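Long-range contact in peptidoglycan glycosyltransferase (Atopobium parvulum, PDB 4OVD), which is a penicillin-binding protein, combining a dimerisation domain with a penicillin-binding transpeptidase domain: residues 387-395 and 413-421. Numbering follows the deposited sequence.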
loop_
_atom_site.group_PDB
_atom_site.type_symbol
_atom_site.label_atom_id
_atom_site.label_comp_id
_atom_site.label_asym_id
_atom_site.label_seq_id
_atom_site.Cartn_x
_atom_site.Cartn_y
_atom_site.Cartn_z
ATOM N N PRO A 387 -4.552 -12.382 3.995
ATOM C CA PRO A 387 -4.089 -13.525 3.185
ATOM C C PRO A 387 -3.600 -13.219 1.785
ATOM O O PRO A 387 -3.977 -12.235 1.247
ATOM C CB PRO A 387 -5.322 -14.419 3.091
ATOM C CG PRO A 387 -6.353 -13.788 3.992
ATOM C CD PRO A 387 -5.999 -12.403 4.270
ATOM N N GLY A 388 -2.733 -14.059 1.238
ATOM C CA GLY A 388 -2.322 -13.935 -0.158
ATOM C C GLY A 388 -1.292 -12.901 -0.489
ATOM O O GLY A 388 -1.192 -12.495 -1.626
ATOM N N GLU A 389 -0.463 -12.524 0.480
ATOM C CA GLU A 389 0.500 -11.457 0.239
ATOM C C GLU A 389 1.525 -11.913 -0.784
ATOM O O GLU A 389 2.136 -12.938 -0.586
ATOM C CB GLU A 389 1.216 -11.010 1.540
ATOM C CG GLU A 389 2.128 -9.826 1.216
ATOM C CD GLU A 389 2.792 -9.099 2.376
ATOM O OE1 GLU A 389 2.903 -9.650 3.514
ATOM O OE2 GLU A 389 3.193 -7.930 2.126
ATOM N N ALA A 390 1.713 -11.181 -1.877
ATOM C CA ALA A 390 2.728 -11.571 -2.839
ATOM C C ALA A 390 4.126 -11.104 -2.421
ATOM O O ALA A 390 4.290 -10.064 -1.858
ATOM C CB ALA A 390 2.378 -11.023 -4.216
ATOM N N THR A 391 5.147 -11.869 -2.701
ATOM C CA THR A 391 6.484 -11.422 -2.396
ATOM C C THR A 391 7.008 -10.511 -3.512
ATOM O O THR A 391 7.868 -9.666 -3.291
ATOM C CB THR A 391 7.449 -12.613 -2.330
ATOM O OG1 THR A 391 7.595 -13.153 -3.660
ATOM C CG2 THR A 391 6.898 -13.651 -1.450
ATOM N N GLY A 392 6.490 -10.697 -4.730
ATOM C CA GLY A 392 6.937 -9.934 -5.858
ATOM C C GLY A 392 8.111 -10.627 -6.506
ATOM O O GLY A 392 8.587 -11.668 -6.022
ATOM N N ILE A 393 8.551 -10.071 -7.619
ATOM C CA ILE A 393 9.591 -10.628 -8.449
ATOM C C ILE A 393 10.591 -9.554 -8.636
ATOM O O ILE A 393 10.419 -8.636 -9.436
ATOM C CB ILE A 393 8.997 -11.090 -9.799
ATOM C CG1 ILE A 393 7.887 -12.160 -9.551
ATOM C CG2 ILE A 393 10.094 -11.683 -10.664
ATOM C CD1 ILE A 393 7.001 -12.435 -10.745
ATOM N N VAL A 394 11.667 -9.697 -7.899
ATOM C CA VAL A 394 12.716 -8.675 -7.824
ATOM C C VAL A 394 14.045 -9.417 -7.925
ATOM O O VAL A 394 14.307 -10.366 -7.162
ATOM C CB VAL A 394 12.617 -7.958 -6.460
ATOM C CG1 VAL A 394 13.669 -6.863 -6.343
ATOM C CG2 VAL A 394 11.205 -7.383 -6.218
ATOM N N ARG A 395 14.856 -9.020 -8.888
ATOM C CA ARG A 395 16.133 -9.647 -9.095
ATOM C C ARG A 395 17.056 -9.349 -7.933
ATOM O O ARG A 395 17.044 -8.245 -7.431
ATOM C CB ARG A 395 16.810 -9.101 -10.349
ATOM C CG ARG A 395 16.271 -9.667 -11.629
ATOM C CD ARG A 395 16.808 -8.887 -12.795
ATOM N NE ARG A 395 16.237 -9.394 -14.030
ATOM C CZ ARG A 395 16.927 -9.959 -15.002
ATOM N NH1 ARG A 395 18.250 -10.012 -14.948
ATOM N NH2 ARG A 395 16.289 -10.403 -16.080
ATOM N N GLY A 413 11.485 -2.972 -14.350
ATOM C CA GLY A 413 12.256 -4.212 -14.208
ATOM C C GLY A 413 12.050 -5.021 -12.927
ATOM O O GLY A 413 12.865 -5.870 -12.603
ATOM N N LEU A 414 11.002 -4.702 -12.168
ATOM C CA LEU A 414 10.589 -5.472 -11.012
ATOM C C LEU A 414 9.086 -5.362 -10.930
ATOM O O LEU A 414 8.514 -4.441 -11.442
ATOM C CB LEU A 414 11.138 -4.957 -9.690
ATOM C CG LEU A 414 11.277 -3.501 -9.229
ATOM C CD1 LEU A 414 10.683 -2.395 -10.020
ATOM C CD2 LEU A 414 11.165 -3.298 -7.720
ATOM N N ALA A 415 8.475 -6.267 -10.196
ATOM C CA ALA A 415 7.042 -6.254 -10.043
ATOM C C ALA A 415 6.785 -6.639 -8.616
ATOM O O ALA A 415 7.199 -7.759 -8.129
ATOM C CB ALA A 415 6.436 -7.256 -10.990
ATOM N N ILE A 416 6.030 -5.771 -7.947
ATOM C CA ILE A 416 5.725 -5.934 -6.551
ATOM C C ILE A 416 4.338 -5.440 -6.238
ATOM O O ILE A 416 3.778 -4.661 -6.984
ATOM C CB ILE A 416 6.733 -5.126 -5.702
ATOM C CG1 ILE A 416 6.657 -3.650 -6.062
ATOM C CG2 ILE A 416 8.114 -5.747 -5.840
ATOM C CD1 ILE A 416 7.708 -2.717 -5.439
ATOM N N PRO A 417 3.785 -5.884 -5.122
ATOM C CA PRO A 417 2.507 -5.374 -4.718
ATOM C C PRO A 417 2.757 -4.004 -4.170
ATOM O O PRO A 417 3.819 -3.780 -3.556
ATOM C CB PRO A 417 2.092 -6.324 -3.572
ATOM C CG PRO A 417 3.356 -6.866 -3.055
ATOM C CD PRO A 417 4.287 -6.932 -4.211
ATOM N N PHE A 418 1.777 -3.118 -4.295
ATOM C CA PHE A 418 1.929 -1.762 -3.827
ATOM C C PHE A 418 2.092 -1.659 -2.302
ATOM O O PHE A 418 2.684 -0.705 -1.812
ATOM C CB PHE A 418 0.865 -0.834 -4.352
ATOM C CG PHE A 418 1.121 -0.371 -5.776
ATOM C CD1 PHE A 418 2.114 0.539 -6.058
ATOM C CD2 PHE A 418 0.354 -0.852 -6.806
ATOM C CE1 PHE A 418 2.380 0.940 -7.364
ATOM C CE2 PHE A 418 0.654 -0.512 -8.111
ATOM C CZ PHE A 418 1.638 0.389 -8.398
ATOM N N ILE A 419 1.639 -2.676 -1.568
ATOM C CA ILE A 419 1.802 -2.679 -0.124
ATOM C C ILE A 419 3.304 -2.606 0.268
ATOM O O ILE A 419 3.672 -2.026 1.320
ATOM C CB ILE A 419 1.083 -3.874 0.544
ATOM C CG1 ILE A 419 0.936 -3.637 2.071
ATOM C CG2 ILE A 419 1.806 -5.159 0.231
ATOM C CD1 ILE A 419 0.035 -2.443 2.465
ATOM N N GLN A 420 4.177 -3.054 -0.622
ATOM C CA GLN A 420 5.600 -2.952 -0.371
ATOM C C GLN A 420 6.082 -1.509 -0.527
ATOM O O GLN A 420 6.981 -1.031 0.192
ATOM C CB GLN A 420 6.367 -3.848 -1.337
ATOM C CG GLN A 420 6.325 -5.308 -0.934
ATOM C CD GLN A 420 7.194 -6.182 -1.793
ATOM O OE1 GLN A 420 8.147 -5.709 -2.488
ATOM N NE2 GLN A 420 6.916 -7.480 -1.737
ATOM N N VAL A 421 5.467 -0.807 -1.464
ATOM C CA VAL A 421 5.809 0.587 -1.698
ATOM C C VAL A 421 5.331 1.389 -0.523
ATOM O O VAL A 421 6.059 2.243 0.004
ATOM C CB VAL A 421 5.189 1.125 -2.986
ATOM C CG1 VAL A 421 5.536 2.587 -3.152
ATOM C CG2 VAL A 421 5.694 0.301 -4.180
HETATM O O HOH W 1 4.646 -8.097 -0.069
HETATM O O HOH W 2 12.590 -8.051 -11.425
HETATM O O HOH W 3 14.241 -6.647 -10.440
#
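The side-chain amide nitrogen of Q420 is gripped by a carbonyl of the facing segment and by a water. Its NE2 donates to T391 O at 2.8 Å. The N-H...O angle is 158°, fairly straight, with T391 O close to the plane of the Q420 amide. At oxygen, however, NE2 sits above the carbonyl plane, 60° out of it. NE2 also donates to a water, which in turn gives its two hydrogens to E389 OE2 and A390 O. Q420 OE1 accepts from the backbone N of G379, so both ends of the amide are engaged and its rotation is fixed. With CG anti to its carbonyl carbon (chi1 -78°) and the chain extended beyond, Q420 reaches from the helix across to the loop.

The E389 carboxylate is held by T382 OG1 and G383 N as well as the water. Its OE2 lies 3.6 Å from I419 CG2, the two side chains crossing at about a right angle. P417 CG packs against A390 O at 3.5 Å.

Farther along, I393 and A415 form a single antiparallel, hydrogen-bonded bridge. I393 N to A415 O is short, 2.7 Å, and nearly straight; A415 N returns a longer bond of 3.2 Å to I393 O. G392 comes close here, its CA 3.2 Å from A415 O. V394 touches I416 through their CG2 methyls at 3.5 Å. Beyond the bridge, one water joins I393 O to G413 O, and another joins R395 N to the same G413 O.

Within the transpeptidase domain, the contact ties the loop between helices 366-375 and 404-408 to the start of helix 418-429. M408 of helix 404-408 touches V394 and L414, V287 of helix 285-288 meets E389, and F418 packs against strand 510-518.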